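Local coordinates for protein naphthalene dioxygenase large subunit (Rhodococcus sp., PDB 2B1X) that forms the large subunit of a Rieske-type non-heme iron dioxygenase, carrying a [2Fe-2S] cluster domain and a catalytic domain with a mononuclear iron, at residues Ala214-Met218 against Met219-Ser223; Glu286-Arg289 against Pro290-Phe293; Gly13-Asp16 against Val17-Trp21; Val63-Ser67 against Glu68-Ile72. One frame throughout, in Å; residues are numbered along the deposited sequence.

Interaction 1 (Ala214-Met218 against Met219-Ser223); sequences AYHTM and MTHRS. With FE (Fe (III) ion), chain G.
His-216 and His-221, five residues apart round one short helical turn, bring their NE2 atoms to the same iron(III) ion, each at 2.1 Å. Both nitrogens give their lone pairs to the metal, so their 3.3 Å separation is set by the iron and not by a hydrogen bond. The rings stand obliquely, planes 69° apart. At His-216, CG sits between the backbone N and the carbonyl carbon (chi1 83°), which swings the ring over toward Thr-220; Thr-220 OG1 lies at its edge, while CG2 lies over one face of the His-221 ring, toward its rim. That OG1 has its main polar partner in another chain, Tyr-110 O of the second subunit.

The backbone satisfies itself along the turn: Thr-220 N bonds His-216 O at 2.8 Å and His-221 N bonds Thr-217 O at 3.0 Å. Ala-214 O accepts twice, from Thr-217 N and, at 2.9 Å, from Thr-217 OG1. One water joins Met-218 O to Arg-222 NH1, and Arg-222 NH2 pairs with Glu-226. Two waters and Asp-372 complete the iron's shell, making this the facial triad of two histidines and one carboxylate found in Rieske-type oxygenases.

Interaction 2 (Glu286-Arg289 against Pro290-Phe293); sequences EIFR and PTAF
A type I beta turn from Phe-288 to Thr-291 carries the chain out of helix 282-288 toward strand 293-298 of the large antiparallel sheet in the catalytic domain. Phe-288 O closes it by accepting from Thr-291 N at 3.0 Å; the N-H points almost straight at the oxygen (164°) but comes from above the carbonyl plane. Thr-291 OG1, placed beside its own backbone N (chi1 -71°), faces back to the helix end, where Ile-287 O and Phe-288 O are both near enough for a weak hydrogen bond. The same hydroxyl lies 3.8 Å from Phe-288 CD1, and the two side chains cross at about a right angle.

Pro-290 has no N-H to continue the helical bonding. Its CD packs instead against carbonyls of the last helical turn, 3.3 Å from Ile-287 O, with Glu-286 O also close by. A water bridges two carbonyls of the turn, 2.8 Å from Arg-289 O and 2.7 Å from Thr-291 O.

Farther on, Ala-292 and Phe-293 both face Ile-254 in a classic beta bulge, while Ile-287 and Phe-288 pack on helix 174-181. Arg-289 is held at both sides of its guanidinium: NH1 pairs with Glu-264, and the NE edge takes Glu-286 from one turn earlier in a side-on, two-nitrogen grip. NE reaches OE1 at 2.9 Å, and NH2 meets the syn lone pair of OE2 at 2.7 Å, almost exactly in the guanidinium plane.

Interaction 3 (Gly13-Asp16 against Val17-Trp21); sequences GLHD and VNSDW
Ser-19 folds back on the end of helix 4-16, its OG 2.8 Å from His-15 O and donating to it from above the carbonyl plane. OG stands between the backbone N and the carbonyl carbon of its own residue (chi1 52°), and this turns it to the helix; it also lies over one face of the His-15 ring, 3.3 Å above the plane and offset toward the rim. Next to it Asp-16 O receives Ser-19 N at 3.2 Å and, through a bent bond, Trp-21 N at 2.8 Å, so one carbonyl oxygen gathers two N-H groups of the departing chain, the second only weakly. Val-17 N still makes the helical bond to Gly-13 O, 3.1 Å long, and Val-17 CG1 rests on Leu-14 O.

The carboxylates of Asp-16 and Asp-20 run side by side, with Asp-16 OD1 4.1 Å from Asp-20 OD2. Their like charges are probably eased by Lys-12, which bridges to Asp-16 OD2 from one turn back.

Outside the turn, Leu-14 packs along helix 422-436; from that helix Glu-429 bonds Asn-18 and Arg-425 lies against the Trp-21 ring in a cation-pi contact. Asp-16 and Val-17 touch strand 22-24, which follows directly.

Interaction 4 (Val63-Ser67 against Glu68-Ile72); sequences VRYIS and EDQFI
Val-63 to Ile-66 and Asp-69 to Ile-72 are the antiparallel arms of a beta hairpin, closed by a tight type II' turn with Ser-67 and Glu-68 at its corner. Ser-67 takes the positive phi (49°) that this turn requires. Arg-64 and Phe-71 form a hydrogen-bonded pair, Arg-64 N to Phe-71 O at 2.9 Å and Phe-71 N to Arg-64 O at 2.8 Å; Ile-66 and Asp-69 form the next one. Between them, Tyr-65 CA sends its hydrogen toward Asp-69 O.

On the face bearing Val-63, Tyr-65, Gln-70 and Ile-72, Tyr-65 and Gln-70 lie side by side. Gln-70 NE2 donates to Tyr-65 OH at 3.0 Å, nearly straight (165°) and in the amide plane. Gln-70 reaches the end of the tyrosine because its CG points away from its own backbone N (chi1 -164°) and the chain runs on extended; that CG meets Val-63 CG1 in a doubtfully short contact. Tyr-65 OH also bonds Asp-127 of the small subunit, while Gln-70 OE1 accepts from Asn-86 and Gln-94. On the other face Ile-66 CG1 lies 4.4 Å from Phe-71 CE1, and the Asp-69 carboxylate bonds Phe-387 N and Ala-388 N of the third subunit.

The hairpin forms the middle two strands of a four-stranded Rieske-domain sheet, between 81-85 and 100-102. Ile-66 rests on strand 47-51, and Arg-64 and Tyr-65 meet strands 188-199 and 333-343 of the catalytic domain.

How the interactions relate
Interaction 4 is the most deeply buried of the four and lies in the Rieske domain; interactions 1 and 2 belong to the catalytic domain, on the far side of the chain's centre from it. Those two come within about 7 Å at their nearest atoms without touching; interaction 3 likewise stays about 12 Å from interaction 1. No two share a helix or strand. Interactions 2 and 3 both end a helix at a partly exposed turn and touch no other chain; the salt bridge is internal to interaction 2, while in interaction 3 it reaches back to Lys-12. Interactions 1 and 4 meet other subunits, but metal coordination dominates the first and strand pairing the second.

Interaction 1 (Ala214-Met218 against Met219-Ser223)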
loop_
_atom_site.group_PDB
_atom_site.type_symbol
_atom_site.label_atom_id
_atom_site.label_comp_id
_atom_site.label_asym_id
_atom_site.label_seq_id
_atom_site.Cartn_x
_atom_site.Cartn_y
_atom_site.Cartn_z
ATOM N N ALA A 214 -18.957 2.069 29.675
ATOM C CA ALA A 214 -20.181 1.320 29.524
ATOM C C ALA A 214 -21.202 2.132 28.725
ATOM O O ALA A 214 -22.045 1.563 28.028
ATOM C CB ALA A 214 -20.740 0.987 30.894
ATOM N N TYR A 215 -21.110 3.458 28.862
ATOM C CA TYR A 215 -21.986 4.459 28.195
ATOM C C TYR A 215 -22.291 4.144 26.733
ATOM O O TYR A 215 -23.451 4.279 26.323
ATOM C CB TYR A 215 -21.326 5.845 28.276
ATOM C CG TYR A 215 -22.145 7.046 27.801
ATOM C CD1 TYR A 215 -23.547 7.118 27.972
ATOM C CD2 TYR A 215 -21.504 8.116 27.182
ATOM C CE1 TYR A 215 -24.266 8.253 27.525
ATOM C CE2 TYR A 215 -22.210 9.221 26.736
ATOM C CZ TYR A 215 -23.561 9.302 26.917
ATOM O OH TYR A 215 -24.208 10.436 26.459
ATOM N N HIS A 216 -21.276 3.687 25.983
ATOM C CA HIS A 216 -21.396 3.377 24.531
ATOM C C HIS A 216 -22.339 2.232 24.177
ATOM O O HIS A 216 -22.843 2.148 23.069
ATOM C CB HIS A 216 -20.008 3.166 23.864
ATOM C CG HIS A 216 -19.437 1.787 24.036
ATOM N ND1 HIS A 216 -18.969 1.319 25.249
ATOM C CD2 HIS A 216 -19.286 0.763 23.156
ATOM C CE1 HIS A 216 -18.539 0.075 25.098
ATOM N NE2 HIS A 216 -18.713 -0.285 23.840
ATOM N N THR A 217 -22.576 1.353 25.126
ATOM C CA THR A 217 -23.466 0.208 24.905
ATOM C C THR A 217 -24.787 0.623 24.264
ATOM O O THR A 217 -25.142 0.066 23.241
ATOM C CB THR A 217 -23.743 -0.510 26.217
ATOM O OG1 THR A 217 -22.528 -1.039 26.739
ATOM C CG2 THR A 217 -24.612 -1.762 25.983
ATOM N N MET A 218 -25.464 1.652 24.807
ATOM C CA MET A 218 -26.833 1.998 24.338
ATOM C C MET A 218 -26.908 2.367 22.835
ATOM O O MET A 218 -27.867 2.006 22.160
ATOM C CB MET A 218 -27.483 3.090 25.193
ATOM C CG MET A 218 -27.495 2.843 26.719
ATOM S SD MET A 218 -28.265 4.330 27.581
ATOM C CE MET A 218 -26.793 5.382 27.758
ATOM N N MET A 219 -25.912 3.109 22.332
ATOM C CA MET A 219 -25.889 3.466 20.913
ATOM C C MET A 219 -25.041 2.527 20.033
ATOM O O MET A 219 -25.547 1.979 19.041
ATOM C CB MET A 219 -25.484 4.905 20.706
ATOM C CG MET A 219 -25.637 5.362 19.233
ATOM S SD MET A 219 -27.393 5.692 18.831
ATOM C CE MET A 219 -27.959 4.198 18.400
ATOM N N THR A 220 -23.769 2.321 20.397
ATOM C CA THR A 220 -22.907 1.446 19.584
ATOM C C THR A 220 -23.509 0.051 19.428
ATOM O O THR A 220 -23.441 -0.579 18.351
ATOM C CB THR A 220 -21.485 1.311 20.201
ATOM O OG1 THR A 220 -20.838 2.596 20.196
ATOM C CG2 THR A 220 -20.583 0.455 19.286
ATOM N N HIS A 221 -24.068 -0.444 20.520
ATOM C CA HIS A 221 -24.606 -1.788 20.551
ATOM C C HIS A 221 -26.132 -1.861 20.585
ATOM O O HIS A 221 -26.711 -2.866 21.047
ATOM C CB HIS A 221 -23.961 -2.557 21.712
ATOM C CG HIS A 221 -22.471 -2.593 21.621
ATOM N ND1 HIS A 221 -21.818 -2.982 20.470
ATOM C CD2 HIS A 221 -21.506 -2.220 22.500
ATOM C CE1 HIS A 221 -20.513 -2.859 20.649
ATOM N NE2 HIS A 221 -20.297 -2.399 21.867
ATOM N N ARG A 222 -26.767 -0.813 20.060
ATOM C CA ARG A 222 -28.199 -0.729 19.924
ATOM C C ARG A 222 -28.789 -1.931 19.176
ATOM O O ARG A 222 -29.839 -2.431 19.575
ATOM C CB ARG A 222 -28.587 0.558 19.203
ATOM C CG ARG A 222 -30.098 0.809 19.100
ATOM C CD ARG A 222 -30.862 0.745 20.427
ATOM N NE ARG A 222 -32.307 0.659 20.201
ATOM C CZ ARG A 222 -33.235 0.621 21.152
ATOM N NH1 ARG A 222 -32.898 0.630 22.433
ATOM N NH2 ARG A 222 -34.514 0.572 20.801
ATOM N N SER A 223 -28.128 -2.390 18.107
ATOM C CA SER A 223 -28.570 -3.596 17.398
ATOM C C SER A 223 -28.679 -4.792 18.340
ATOM O O SER A 223 -29.602 -5.601 18.216
ATOM C CB SER A 223 -27.615 -3.937 16.259
ATOM O OG SER A 223 -26.336 -4.289 16.769
HETATM FE FE FE G . -18.382 -2.047 22.748
HETATM O O HOH W 1 -25.053 5.227 24.218
HETATM O O HOH W 2 -30.282 1.293 23.539
HETATM O O HOH W 3 -18.799 -3.293 24.530
HETATM O O HOH W 4 -16.263 -2.234 23.564
#

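Interaction 2 (Glu286-Arg289 against Pro290-Phe293)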
loop_
_atom_site.group_PDB
_atom_site.type_symbol
_atom_site.label_atom_id
_atom_site.label_comp_id
_atom_site.label_asym_id
_atom_site.label_seq_id
_atom_site.Cartn_x
_atom_site.Cartn_y
_atom_site.Cartn_z
ATOM N N GLU A 286 -17.285 -11.146 47.844
ATOM C CA GLU A 286 -18.509 -10.353 47.857
ATOM C C GLU A 286 -18.605 -9.312 46.728
ATOM O O GLU A 286 -19.700 -9.015 46.253
ATOM C CB GLU A 286 -18.751 -9.718 49.246
ATOM C CG GLU A 286 -19.084 -10.724 50.352
ATOM C CD GLU A 286 -20.089 -11.792 49.921
ATOM O OE1 GLU A 286 -21.189 -11.428 49.426
ATOM O OE2 GLU A 286 -19.772 -12.994 50.072
ATOM N N ILE A 287 -17.480 -8.756 46.294
ATOM C CA ILE A 287 -17.497 -7.903 45.099
ATOM C C ILE A 287 -17.861 -8.723 43.853
ATOM O O ILE A 287 -18.647 -8.266 43.013
ATOM C CB ILE A 287 -16.154 -7.130 44.936
ATOM C CG1 ILE A 287 -16.076 -5.999 45.971
ATOM C CG2 ILE A 287 -15.950 -6.651 43.503
ATOM C CD1 ILE A 287 -14.681 -5.385 46.154
ATOM N N PHE A 288 -17.325 -9.945 43.747
ATOM C CA PHE A 288 -17.598 -10.774 42.562
ATOM C C PHE A 288 -19.008 -11.356 42.549
ATOM O O PHE A 288 -19.584 -11.586 41.481
ATOM C CB PHE A 288 -16.574 -11.905 42.423
ATOM C CG PHE A 288 -16.683 -12.674 41.125
ATOM C CD1 PHE A 288 -16.707 -12.004 39.893
ATOM C CD2 PHE A 288 -16.718 -14.064 41.129
ATOM C CE1 PHE A 288 -16.782 -12.709 38.674
ATOM C CE2 PHE A 288 -16.791 -14.783 39.918
ATOM C CZ PHE A 288 -16.830 -14.098 38.687
ATOM N N ARG A 289 -19.571 -11.595 43.731
ATOM C CA ARG A 289 -20.808 -12.369 43.835
ATOM C C ARG A 289 -21.963 -11.947 42.878
ATOM O O ARG A 289 -22.591 -12.820 42.248
ATOM C CB ARG A 289 -21.302 -12.400 45.274
ATOM C CG ARG A 289 -22.440 -13.370 45.510
ATOM C CD ARG A 289 -23.029 -13.317 46.930
ATOM N NE ARG A 289 -22.038 -13.727 47.929
ATOM C CZ ARG A 289 -21.798 -14.989 48.279
ATOM N NH1 ARG A 289 -22.476 -15.979 47.717
ATOM N NH2 ARG A 289 -20.871 -15.259 49.189
ATOM N N PRO A 290 -22.275 -10.653 42.809
ATOM C CA PRO A 290 -23.359 -10.169 41.948
ATOM C C PRO A 290 -22.891 -9.637 40.566
ATOM O O PRO A 290 -23.636 -8.947 39.901
ATOM C CB PRO A 290 -23.932 -9.019 42.772
ATOM C CG PRO A 290 -22.748 -8.462 43.506
ATOM C CD PRO A 290 -21.672 -9.533 43.561
ATOM N N THR A 291 -21.680 -9.966 40.135
ATOM C CA THR A 291 -21.153 -9.425 38.869
ATOM C C THR A 291 -21.848 -9.991 37.635
ATOM O O THR A 291 -22.150 -11.191 37.583
ATOM C CB THR A 291 -19.656 -9.727 38.792
ATOM O OG1 THR A 291 -18.976 -8.905 39.753
ATOM C CG2 THR A 291 -19.054 -9.314 37.423
ATOM N N ALA A 292 -22.101 -9.111 36.659
ATOM C CA ALA A 292 -22.482 -9.493 35.293
ATOM C C ALA A 292 -21.420 -9.082 34.241
ATOM O O ALA A 292 -21.182 -9.803 33.252
ATOM C CB ALA A 292 -23.822 -8.866 34.934
ATOM N N PHE A 293 -20.802 -7.921 34.443
ATOM C CA PHE A 293 -19.754 -7.423 33.544
ATOM C C PHE A 293 -18.590 -6.832 34.304
ATOM O O PHE A 293 -18.781 -6.064 35.266
ATOM C CB PHE A 293 -20.268 -6.330 32.615
ATOM C CG PHE A 293 -21.501 -6.710 31.878
ATOM C CD1 PHE A 293 -22.735 -6.207 32.275
ATOM C CD2 PHE A 293 -21.436 -7.557 30.774
ATOM C CE1 PHE A 293 -23.888 -6.551 31.599
ATOM C CE2 PHE A 293 -22.598 -7.921 30.105
ATOM C CZ PHE A 293 -23.821 -7.423 30.523
HETATM O O HOH W 5 -23.034 -12.818 39.503
#

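Interaction 3 (Gly13-Asp16 against Val17-Trp21)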
loop_
_atom_site.group_PDB
_atom_site.type_symbol
_atom_site.label_atom_id
_atom_site.label_comp_id
_atom_site.label_asym_id
_atom_site.label_seq_id
_atom_site.Cartn_x
_atom_site.Cartn_y
_atom_site.Cartn_z
ATOM N N GLY A 13 -2.813 19.786 28.353
ATOM C CA GLY A 13 -3.610 18.605 28.582
ATOM C C GLY A 13 -3.586 18.165 30.033
ATOM O O GLY A 13 -4.595 17.784 30.576
ATOM N N LEU A 14 -2.413 18.241 30.656
ATOM C CA LEU A 14 -2.235 17.801 32.029
ATOM C C LEU A 14 -3.006 18.700 32.998
ATOM O O LEU A 14 -3.506 18.239 34.022
ATOM C CB LEU A 14 -0.744 17.729 32.361
ATOM C CG LEU A 14 -0.241 16.552 33.198
ATOM C CD1 LEU A 14 -1.054 15.242 33.015
ATOM C CD2 LEU A 14 1.224 16.314 32.910
ATOM N N HIS A 15 -3.161 19.968 32.646
ATOM C CA HIS A 15 -4.021 20.864 33.419
ATOM C C HIS A 15 -5.521 20.628 33.157
ATOM O O HIS A 15 -6.316 20.622 34.089
ATOM C CB HIS A 15 -3.647 22.320 33.176
ATOM C CG HIS A 15 -4.673 23.297 33.662
ATOM N ND1 HIS A 15 -4.745 23.719 34.978
ATOM C CD2 HIS A 15 -5.677 23.934 33.007
ATOM C CE1 HIS A 15 -5.756 24.563 35.113
ATOM N NE2 HIS A 15 -6.335 24.715 33.933
ATOM N N ASP A 16 -5.897 20.426 31.898
ATOM C CA ASP A 16 -7.312 20.328 31.529
ATOM C C ASP A 16 -7.987 19.067 32.030
ATOM O O ASP A 16 -9.182 19.067 32.306
ATOM C CB ASP A 16 -7.484 20.376 30.009
ATOM C CG ASP A 16 -7.118 21.716 29.417
ATOM O OD1 ASP A 16 -7.031 22.733 30.162
ATOM O OD2 ASP A 16 -6.898 21.841 28.191
ATOM N N VAL A 17 -7.224 17.986 32.119
ATOM C CA VAL A 17 -7.785 16.682 32.415
ATOM C C VAL A 17 -8.496 16.692 33.757
ATOM O O VAL A 17 -9.517 16.033 33.911
ATOM C CB VAL A 17 -6.738 15.533 32.305
ATOM C CG1 VAL A 17 -5.718 15.574 33.447
ATOM C CG2 VAL A 17 -7.419 14.201 32.270
ATOM N N ASN A 18 -7.998 17.476 34.704
ATOM C CA ASN A 18 -8.648 17.559 36.015
ATOM C C ASN A 18 -9.326 18.889 36.349
ATOM O O ASN A 18 -9.815 19.056 37.453
ATOM C CB ASN A 18 -7.677 17.202 37.150
ATOM C CG ASN A 18 -7.145 15.796 37.042
ATOM O OD1 ASN A 18 -7.914 14.825 36.871
ATOM N ND2 ASN A 18 -5.813 15.665 37.138
ATOM N N SER A 19 -9.344 19.845 35.431
ATOM C CA SER A 19 -10.104 21.076 35.684
ATOM C C SER A 19 -11.333 21.148 34.770
ATOM O O SER A 19 -12.456 20.982 35.244
ATOM C CB SER A 19 -9.222 22.313 35.575
ATOM O OG SER A 19 -8.529 22.277 34.346
ATOM N N ASP A 20 -11.121 21.361 33.465
ATOM C CA ASP A 20 -12.208 21.295 32.475
ATOM C C ASP A 20 -12.736 19.861 32.286
ATOM O O ASP A 20 -13.832 19.685 31.797
ATOM C CB ASP A 20 -11.736 21.841 31.106
ATOM C CG ASP A 20 -11.510 23.350 31.109
ATOM O OD1 ASP A 20 -11.849 24.025 32.112
ATOM O OD2 ASP A 20 -10.991 23.967 30.152
ATOM N N TRP A 21 -11.941 18.856 32.679
ATOM C CA TRP A 21 -12.188 17.439 32.347
ATOM C C TRP A 21 -12.247 17.215 30.819
ATOM O O TRP A 21 -13.171 16.566 30.316
ATOM C CB TRP A 21 -13.460 16.900 33.026
ATOM C CG TRP A 21 -13.407 16.831 34.563
ATOM C CD1 TRP A 21 -12.598 17.571 35.390
ATOM C CD2 TRP A 21 -14.176 15.975 35.426
ATOM N NE1 TRP A 21 -12.829 17.239 36.706
ATOM C CE2 TRP A 21 -13.801 16.275 36.764
ATOM C CE3 TRP A 21 -15.178 15.015 35.214
ATOM C CZ2 TRP A 21 -14.362 15.622 37.879
ATOM C CZ3 TRP A 21 -15.749 14.379 36.317
ATOM C CH2 TRP A 21 -15.328 14.682 37.638
#

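Interaction 4 (Val63-Ser67 against Glu68-Ile72)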
loop_
_atom_site.group_PDB
_atom_site.type_symbol
_atom_site.label_atom_id
_atom_site.label_comp_id
_atom_site.label_asym_id
_atom_site.label_seq_id
_atom_site.Cartn_x
_atom_site.Cartn_y
_atom_site.Cartn_z
ATOM N N VAL A 63 5.897 -16.094 19.609
ATOM C CA VAL A 63 6.578 -14.851 19.246
ATOM C C VAL A 63 5.644 -13.637 19.448
ATOM O O VAL A 63 4.598 -13.536 18.816
ATOM C CB VAL A 63 7.120 -14.908 17.825
ATOM C CG1 VAL A 63 7.807 -13.567 17.467
ATOM C CG2 VAL A 63 8.141 -16.093 17.665
ATOM N N ARG A 64 6.061 -12.700 20.292
ATOM C CA ARG A 64 5.223 -11.585 20.721
ATOM C C ARG A 64 5.985 -10.271 20.681
ATOM O O ARG A 64 7.189 -10.281 20.360
ATOM C CB ARG A 64 4.605 -11.889 22.087
ATOM C CG ARG A 64 3.753 -13.151 22.060
ATOM C CD ARG A 64 2.381 -12.964 21.342
ATOM N NE ARG A 64 1.729 -14.228 21.035
ATOM C CZ ARG A 64 1.030 -14.967 21.908
ATOM N NH1 ARG A 64 0.875 -14.582 23.184
ATOM N NH2 ARG A 64 0.487 -16.104 21.511
ATOM N N TYR A 65 5.325 -9.148 20.989
ATOM C CA TYR A 65 5.906 -7.831 20.668
ATOM C C TYR A 65 5.882 -6.793 21.773
ATOM O O TYR A 65 4.967 -6.787 22.613
ATOM C CB TYR A 65 5.151 -7.198 19.480
ATOM C CG TYR A 65 5.230 -8.015 18.260
ATOM C CD1 TYR A 65 4.426 -9.124 18.078
ATOM C CD2 TYR A 65 6.184 -7.708 17.280
ATOM C CE1 TYR A 65 4.537 -9.920 16.911
ATOM C CE2 TYR A 65 6.270 -8.449 16.131
ATOM C CZ TYR A 65 5.456 -9.564 15.955
ATOM O OH TYR A 65 5.620 -10.317 14.806
ATOM N N ILE A 66 6.859 -5.901 21.737
ATOM C CA ILE A 66 6.678 -4.559 22.267
ATOM C C ILE A 66 6.917 -3.641 21.110
ATOM O O ILE A 66 8.054 -3.505 20.627
ATOM C CB ILE A 66 7.591 -4.252 23.494
ATOM C CG1 ILE A 66 7.341 -5.310 24.604
ATOM C CG2 ILE A 66 7.320 -2.852 23.997
ATOM C CD1 ILE A 66 8.184 -5.172 25.887
ATOM N N SER A 67 5.826 -3.037 20.632
ATOM C CA SER A 67 5.827 -2.282 19.391
ATOM C C SER A 67 6.490 -3.092 18.270
ATOM O O SER A 67 6.109 -4.214 18.061
ATOM C CB SER A 67 6.420 -0.875 19.579
ATOM O OG SER A 67 5.677 -0.198 20.604
ATOM N N GLU A 68 7.461 -2.531 17.556
ATOM C CA GLU A 68 8.106 -3.234 16.462
ATOM C C GLU A 68 9.099 -4.290 16.984
ATOM O O GLU A 68 9.629 -5.095 16.194
ATOM C CB GLU A 68 8.866 -2.230 15.538
ATOM C CG GLU A 68 8.001 -1.262 14.717
ATOM C CD GLU A 68 7.494 -0.074 15.515
ATOM O OE1 GLU A 68 7.993 0.202 16.619
ATOM O OE2 GLU A 68 6.566 0.602 15.036
ATOM N N ASP A 69 9.433 -4.279 18.276
ATOM C CA ASP A 69 10.394 -5.283 18.757
ATOM C C ASP A 69 9.743 -6.640 18.940
ATOM O O ASP A 69 8.681 -6.760 19.573
ATOM C CB ASP A 69 11.072 -4.886 20.049
ATOM C CG ASP A 69 12.167 -3.881 19.821
ATOM O OD1 ASP A 69 13.172 -4.226 19.144
ATOM O OD2 ASP A 69 12.072 -2.717 20.266
ATOM N N GLN A 70 10.433 -7.657 18.425
ATOM C CA GLN A 70 9.925 -8.993 18.402
ATOM C C GLN A 70 10.696 -9.872 19.382
ATOM O O GLN A 70 11.925 -9.900 19.343
ATOM C CB GLN A 70 10.026 -9.526 16.972
ATOM C CG GLN A 70 9.184 -10.759 16.728
ATOM C CD GLN A 70 9.421 -11.328 15.339
ATOM O OE1 GLN A 70 10.496 -11.773 15.067
ATOM N NE2 GLN A 70 8.408 -11.321 14.480
ATOM N N PHE A 71 9.958 -10.587 20.247
ATOM C CA PHE A 71 10.539 -11.396 21.310
ATOM C C PHE A 71 10.056 -12.818 21.251
ATOM O O PHE A 71 8.869 -13.059 21.027
ATOM C CB PHE A 71 10.222 -10.802 22.697
ATOM C CG PHE A 71 10.911 -9.510 22.953
ATOM C CD1 PHE A 71 10.315 -8.297 22.574
ATOM C CD2 PHE A 71 12.192 -9.497 23.526
ATOM C CE1 PHE A 71 10.984 -7.071 22.784
ATOM C CE2 PHE A 71 12.872 -8.279 23.743
ATOM C CZ PHE A 71 12.272 -7.069 23.351
ATOM N N ILE A 72 10.974 -13.770 21.432
ATOM C CA ILE A 72 10.571 -15.156 21.701
ATOM C C ILE A 72 10.245 -15.284 23.193
ATOM O O ILE A 72 11.076 -14.952 24.057
ATOM C CB ILE A 72 11.733 -16.142 21.341
ATOM C CG1 ILE A 72 12.054 -16.090 19.849
ATOM C CG2 ILE A 72 11.392 -17.546 21.728
ATOM C CD1 ILE A 72 13.474 -16.621 19.562
HETATM O O HOH W 6 9.911 -1.679 20.631
#